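Ribosome biogenesis GTPase A (Thermotoga maritima, PDB 3CNL) binds GTP and probably hydrolyses it in a late step of 50S ribosomal subunit assembly. Local coordinates at residues V26-A31 against I50-K55; G106-G111 against I154-I159. One frame throughout, in Å; residues are numbered along the deposited sequence.

Interaction 1: V26-A31 against I50-K55; sequences VEVRDA and IILLNK. With GNP (phosphoaminophosphonic acid-guanylate ester), chain B.
Ile51 lies under the guanidinium of Arg29, its CG2 3.7 Å from the plane and shifted toward the rim, while its CD1 reaches NH2. The Arg29 chain is extended from CG to NE, which carries it across the isoleucine to the carboxylate of Glu27, two residues back. There NH2 meets Glu27 OE2 at 2.8 Å in a salt bridge; the carboxylate oxygen lies in the guanidinium plane, but NH2 approaches it 36° out of the carboxylate plane. NH1 bonds the carbonyl of Pro34, and Glu27 OE1 accepts from the amide of Ala39. With an alanine at Arg29, Glu27 OE2 would probably lose its charged mate, the Pro34 carbonyl its donor, and Ile51 CG2 and CD1 their cover. Beneath these side chains, strands 24-30 and 48-54 pair in parallel in the central sheet of the circularly permuted G domain. Five backbone hydrogen bonds, Glu27 N to Ile50 O first and Ala31 N to Asn54 O (3.0 Å) last, alternate in donor strand. On the other face Val26 CG1 packs on Leu52 CD1 at 3.6 Å, and Val28 CG1 runs beside Asn54, with Ile115 of helix 112-120 covering Val28, Leu52 and Asn54. Asn54-Lys55-Val56-Asp57 is the NKxD (G4) guanine-recognition motif, which here precedes the P-loop in the chain. Lys55 lays CG over the guanine, 3.4 Å from GNP C6, and its extended chain brings NZ to the ribose O4' (3.2 Å) and to Asn109 O. A water links NZ to Asp30 OD2, which also pairs with Arg32. Asn54 ND2 donates to Thr110 O.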
# COMPACT_ATOMS: atom_id res chain seq x y z
N VAL A 26 -7.53 11.48 -2.48
CA VAL A 26 -6.22 10.94 -2.82
C VAL A 26 -6.17 9.48 -2.34
O VAL A 26 -6.17 9.20 -1.12
CB VAL A 26 -5.07 11.77 -2.21
CG1 VAL A 26 -3.70 11.14 -2.54
CG2 VAL A 26 -5.13 13.22 -2.71
N GLU A 27 -6.20 8.58 -3.30
CA GLU A 27 -6.14 7.15 -3.03
C GLU A 27 -4.67 6.72 -2.97
O GLU A 27 -3.96 6.72 -3.98
CB GLU A 27 -6.93 6.40 -4.10
CG GLU A 27 -7.12 4.93 -3.87
CD GLU A 27 -7.75 4.25 -5.08
OE1 GLU A 27 -8.35 3.19 -4.92
OE2 GLU A 27 -7.64 4.78 -6.21
N VAL A 28 -4.23 6.40 -1.76
CA VAL A 28 -2.84 6.01 -1.53
C VAL A 28 -2.69 4.49 -1.68
O VAL A 28 -3.13 3.70 -0.82
CB VAL A 28 -2.31 6.54 -0.17
CG1 VAL A 28 -0.82 6.13 0.06
CG2 VAL A 28 -2.49 8.06 -0.07
N ARG A 29 -2.06 4.10 -2.80
CA ARG A 29 -1.82 2.71 -3.15
C ARG A 29 -0.33 2.45 -3.04
O ARG A 29 0.45 3.39 -3.04
CB ARG A 29 -2.26 2.45 -4.58
CG ARG A 29 -3.75 2.80 -4.89
CD ARG A 29 -4.15 2.15 -6.19
NE ARG A 29 -5.46 2.61 -6.63
CZ ARG A 29 -6.10 2.18 -7.70
NH1 ARG A 29 -5.58 1.23 -8.47
NH2 ARG A 29 -7.29 2.68 -7.99
N ASP A 30 0.05 1.18 -2.96
CA ASP A 30 1.46 0.76 -3.02
C ASP A 30 1.72 0.50 -4.51
O ASP A 30 0.97 -0.22 -5.16
CB ASP A 30 1.68 -0.51 -2.15
CG ASP A 30 3.15 -0.87 -1.97
OD1 ASP A 30 3.88 -0.92 -2.97
OD2 ASP A 30 3.60 -1.13 -0.82
N ALA A 31 2.77 1.13 -5.07
CA ALA A 31 3.15 0.95 -6.48
C ALA A 31 3.55 -0.48 -6.81
O ALA A 31 3.54 -0.89 -7.97
CB ALA A 31 4.31 1.90 -6.83
N ILE A 50 -7.54 11.19 -7.23
CA ILE A 50 -6.15 11.07 -7.67
C ILE A 50 -5.62 9.71 -7.19
O ILE A 50 -5.68 9.40 -6.00
CB ILE A 50 -5.30 12.20 -7.07
CG1 ILE A 50 -5.94 13.57 -7.36
CG2 ILE A 50 -3.84 12.13 -7.58
CD1 ILE A 50 -5.21 14.72 -6.72
N ILE A 51 -5.12 8.89 -8.11
CA ILE A 51 -4.46 7.63 -7.73
C ILE A 51 -2.99 7.93 -7.48
O ILE A 51 -2.29 8.39 -8.38
CB ILE A 51 -4.61 6.54 -8.81
CG1 ILE A 51 -6.08 6.17 -8.97
CG2 ILE A 51 -3.70 5.30 -8.47
CD1 ILE A 51 -6.41 5.37 -10.23
N LEU A 52 -2.55 7.73 -6.25
CA LEU A 52 -1.18 7.97 -5.88
C LEU A 52 -0.47 6.63 -5.72
O LEU A 52 -0.88 5.79 -4.90
CB LEU A 52 -1.14 8.81 -4.60
CG LEU A 52 0.16 9.35 -4.01
CD1 LEU A 52 -0.17 10.43 -2.99
CD2 LEU A 52 0.94 8.28 -3.32
N LEU A 53 0.57 6.40 -6.52
CA LEU A 53 1.32 5.15 -6.44
C LEU A 53 2.50 5.38 -5.54
O LEU A 53 3.50 5.95 -5.97
CB LEU A 53 1.76 4.68 -7.83
CG LEU A 53 0.62 4.40 -8.80
CD1 LEU A 53 1.18 3.86 -10.11
CD2 LEU A 53 -0.47 3.44 -8.21
N ASN A 54 2.37 4.98 -4.27
CA ASN A 54 3.36 5.35 -3.27
C ASN A 54 4.51 4.33 -3.17
O ASN A 54 4.40 3.24 -3.73
CB ASN A 54 2.65 5.48 -1.92
CG ASN A 54 3.40 6.31 -0.95
OD1 ASN A 54 4.16 7.17 -1.35
ND2 ASN A 54 3.20 6.08 0.34
N LYS A 55 5.57 4.68 -2.45
CA LYS A 55 6.72 3.80 -2.17
C LYS A 55 7.48 3.36 -3.44
O LYS A 55 8.02 2.24 -3.48
CB LYS A 55 6.30 2.55 -1.34
CG LYS A 55 5.56 2.85 -0.01
CD LYS A 55 5.35 1.60 0.85
CE LYS A 55 4.53 1.95 2.09
NZ LYS A 55 4.39 0.78 3.00
PG GNP B . -2.07 2.55 8.47
O1G GNP B . -3.34 3.10 7.86
O2G GNP B . -2.01 1.03 8.40
O3G GNP B . -1.92 3.13 9.87
N3B GNP B . -0.69 3.00 7.84
PB GNP B . -0.40 4.21 6.86
O1B GNP B . -1.12 4.01 5.57
O2B GNP B . -0.70 5.47 7.59
O3A GNP B . 1.11 4.13 6.59
PA GNP B . 2.31 4.81 7.32
O1A GNP B . 2.52 6.17 6.81
O2A GNP B . 2.23 4.66 8.78
O5' GNP B . 3.53 3.99 6.81
C5' GNP B . 3.63 2.57 6.95
C4' GNP B . 5.09 2.18 6.81
O4' GNP B . 5.59 2.46 5.47
C3' GNP B . 6.07 2.89 7.73
O3' GNP B . 7.09 1.97 8.09
C2' GNP B . 6.64 3.98 6.83
O2' GNP B . 7.91 4.38 7.28
C1' GNP B . 6.75 3.25 5.49
N9 GNP B . 6.65 4.11 4.31
C8 GNP B . 5.70 5.09 4.09
N7 GNP B . 5.84 5.68 2.93
C5 GNP B . 6.97 5.05 2.36
C6 GNP B . 7.62 5.25 1.11
O6 GNP B . 7.34 6.06 0.21
N1 GNP B . 8.71 4.38 0.94
C2 GNP B . 9.13 3.44 1.86
N2 GNP B . 10.20 2.68 1.54
N3 GNP B . 8.53 3.23 3.02
C4 GNP B . 7.47 4.08 3.21
O HOH W 1 2.72 -0.87 1.73

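Interaction 2: G106-G111 against I154-I159; sequences GVPNTG and ILYKNI. With GNP (phosphoaminophosphonic acid-guanylate ester), chain B.
Pro108 CG is the apolar centre, touching Ile154 CG2 at 4.0 Å and, obliquely, CE1 of the Tyr156 ring at 3.9 Å. With Ile154 CG1 anti to the carbonyl carbon (chi1 -57°), CG2 is left to meet the proline, while CG1 and CD1 both approach O1G of the nucleotide's terminal phosphate. Beside this patch Val107 CG1 packs across Leu155 CD1 at 4.0 Å, and Val42 covers the leucine from a neighbouring loop. The backbones pair only briefly: Leu155 N donates to Gly106 O at 2.8 Å, nearly straight at the hydrogen (173°) but 45° out of the carbonyl plane. Val107 CA in turn faces Leu155 O at 3.2 Å in a CA-H...O contact. This is where strands 101-106 and 147-154, neighbours in the sheet, run out into loops. The first loop is the P-loop, joining its strand to helix 112-120; the second follows Gly153, itself a GTP-binding residue. A CB on Gly106 would be crowded by Thr110 OG1, consistent with glycine at this point. From Val107 to Thr110 the chain makes a type II turn; the turn and the residue after it direct the amides of Asn109 and Gly111 at the phosphates. Asn109 N makes a weak bond to O2G, and Gly111 N, at the N-cap of helix 112-120, binds O1B at 3.1 Å. Val107 O receives Lys112 NZ, which also binds the nucleotide. The residues of this contact thus give the phosphates backbone N-H donors and carbon surface, while Lys112, Ser113 and Thr114 just beyond add side-chain donors.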
# COMPACT_ATOMS: atom_id res chain seq x y z
N GLY A 106 -7.01 4.87 1.86
CA GLY A 106 -6.29 3.68 1.37
C GLY A 106 -6.38 2.50 2.31
O GLY A 106 -6.86 2.63 3.45
N VAL A 107 -5.89 1.35 1.86
CA VAL A 107 -5.88 0.17 2.75
C VAL A 107 -4.74 0.38 3.74
O VAL A 107 -3.96 1.29 3.54
CB VAL A 107 -5.70 -1.14 1.97
CG1 VAL A 107 -6.84 -1.31 0.95
CG2 VAL A 107 -4.29 -1.19 1.30
N PRO A 108 -4.67 -0.43 4.81
CA PRO A 108 -3.61 -0.25 5.78
C PRO A 108 -2.20 -0.29 5.18
O PRO A 108 -1.96 -1.03 4.21
CB PRO A 108 -3.81 -1.45 6.72
CG PRO A 108 -5.26 -1.78 6.61
CD PRO A 108 -5.59 -1.53 5.18
N ASN A 109 -1.31 0.53 5.74
CA ASN A 109 0.15 0.47 5.56
C ASN A 109 0.73 1.13 4.32
O ASN A 109 1.95 1.15 4.14
CB ASN A 109 0.66 -1.00 5.63
CG ASN A 109 2.12 -1.07 5.99
OD1 ASN A 109 2.52 -0.49 6.98
ND2 ASN A 109 2.93 -1.77 5.17
N THR A 110 -0.13 1.71 3.48
CA THR A 110 0.32 2.22 2.16
C THR A 110 1.05 3.56 2.22
O THR A 110 1.56 4.01 1.20
CB THR A 110 -0.83 2.39 1.19
OG1 THR A 110 -1.79 3.29 1.77
CG2 THR A 110 -1.50 1.04 0.89
N GLY A 111 1.06 4.20 3.39
CA GLY A 111 1.84 5.43 3.58
C GLY A 111 1.04 6.71 3.86
O GLY A 111 1.56 7.81 3.67
N ILE A 154 -9.26 4.67 6.45
CA ILE A 154 -8.59 3.38 6.28
C ILE A 154 -9.61 2.40 5.70
O ILE A 154 -10.67 2.19 6.28
CB ILE A 154 -8.00 2.87 7.60
CG1 ILE A 154 -7.04 3.90 8.18
CG2 ILE A 154 -7.33 1.50 7.42
CD1 ILE A 154 -6.66 3.68 9.64
N LEU A 155 -9.28 1.81 4.56
CA LEU A 155 -10.16 0.87 3.89
C LEU A 155 -9.79 -0.59 4.17
O LEU A 155 -8.68 -1.04 3.86
CB LEU A 155 -10.16 1.14 2.38
CG LEU A 155 -11.26 0.56 1.48
CD1 LEU A 155 -10.83 -0.72 0.78
CD2 LEU A 155 -12.62 0.40 2.19
N TYR A 156 -10.73 -1.32 4.76
CA TYR A 156 -10.60 -2.76 4.95
C TYR A 156 -11.49 -3.44 3.93
O TYR A 156 -12.71 -3.29 3.96
CB TYR A 156 -10.99 -3.17 6.37
CG TYR A 156 -10.29 -2.35 7.43
CD1 TYR A 156 -9.04 -2.73 7.93
CD2 TYR A 156 -10.87 -1.19 7.93
CE1 TYR A 156 -8.40 -1.97 8.90
CE2 TYR A 156 -10.23 -0.43 8.90
CZ TYR A 156 -9.00 -0.82 9.38
OH TYR A 156 -8.38 -0.05 10.34
N LYS A 157 -10.90 -4.19 3.00
CA LYS A 157 -11.69 -4.76 1.93
C LYS A 157 -11.85 -6.28 1.98
O LYS A 157 -11.14 -6.95 2.73
CB LYS A 157 -11.20 -4.27 0.56
CG LYS A 157 -9.92 -4.85 0.04
CD LYS A 157 -9.42 -3.95 -1.08
CE LYS A 157 -8.64 -4.73 -2.09
NZ LYS A 157 -8.16 -3.87 -3.19
N ASN A 158 -12.79 -6.79 1.19
CA ASN A 158 -13.14 -8.21 1.15
C ASN A 158 -12.08 -9.03 0.44
O ASN A 158 -11.79 -8.80 -0.74
CB ASN A 158 -14.52 -8.39 0.49
CG ASN A 158 -14.72 -9.79 -0.11
OD1 ASN A 158 -14.90 -10.79 0.61
ND2 ASN A 158 -14.73 -9.86 -1.44
N ILE A 159 -11.49 -9.98 1.15
CA ILE A 159 -10.51 -10.87 0.54
C ILE A 159 -11.16 -12.21 0.22
O ILE A 159 -11.33 -13.06 1.08
CB ILE A 159 -9.25 -11.05 1.40
CG1 ILE A 159 -8.65 -9.69 1.74
CG2 ILE A 159 -8.24 -11.89 0.63
CD1 ILE A 159 -8.10 -9.60 3.11
PG GNP B . -2.07 2.55 8.47
O1G GNP B . -3.34 3.10 7.86
O2G GNP B . -2.01 1.03 8.40
O3G GNP B . -1.92 3.13 9.87
N3B GNP B . -0.69 3.00 7.84
PB GNP B . -0.40 4.21 6.86
O1B GNP B . -1.12 4.01 5.57
O2B GNP B . -0.70 5.47 7.59
O3A GNP B . 1.11 4.13 6.59
PA GNP B . 2.31 4.81 7.32
O1A GNP B . 2.52 6.17 6.81
O2A GNP B . 2.23 4.66 8.78
O5' GNP B . 3.53 3.99 6.81
C5' GNP B . 3.63 2.57 6.95
C4' GNP B . 5.09 2.18 6.81
O4' GNP B . 5.59 2.46 5.47
C3' GNP B . 6.07 2.89 7.73
O3' GNP B . 7.09 1.97 8.09
C2' GNP B . 6.64 3.98 6.83
O2' GNP B . 7.91 4.38 7.28
C1' GNP B . 6.75 3.25 5.49
N9 GNP B . 6.65 4.11 4.31
C8 GNP B . 5.70 5.09 4.09
N7 GNP B . 5.84 5.68 2.93
C5 GNP B . 6.97 5.05 2.36
C6 GNP B . 7.62 5.25 1.11
O6 GNP B . 7.34 6.06 0.21
N1 GNP B . 8.71 4.38 0.94
C2 GNP B . 9.13 3.44 1.86
N2 GNP B . 10.20 2.68 1.54
N3 GNP B . 8.53 3.23 3.02
C4 GNP B . 7.47 4.08 3.21

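Overall arrangement
From the N terminus, strand 24-30 is met first; interaction 1 brings strand 48-54 beside it and closes the loop of residues 32-49. The chain then passes through helix 61-73, strand 78-80 and helix 87-94 before strand 101-106 enters on the other side of strand 24-30. Interaction 2 closes a longer excursion, which includes helix 112-120 and strand 139-141, by joining 106-111 to 154-159. The two closures follow in series, neither nested nor crossed, with centres about 12 Å apart. They meet at GNP: the ends of 50-55 and 106-111 are joined directly, side chain to backbone carbonyl, tying the base-binding strand end to the phosphate-binding loop.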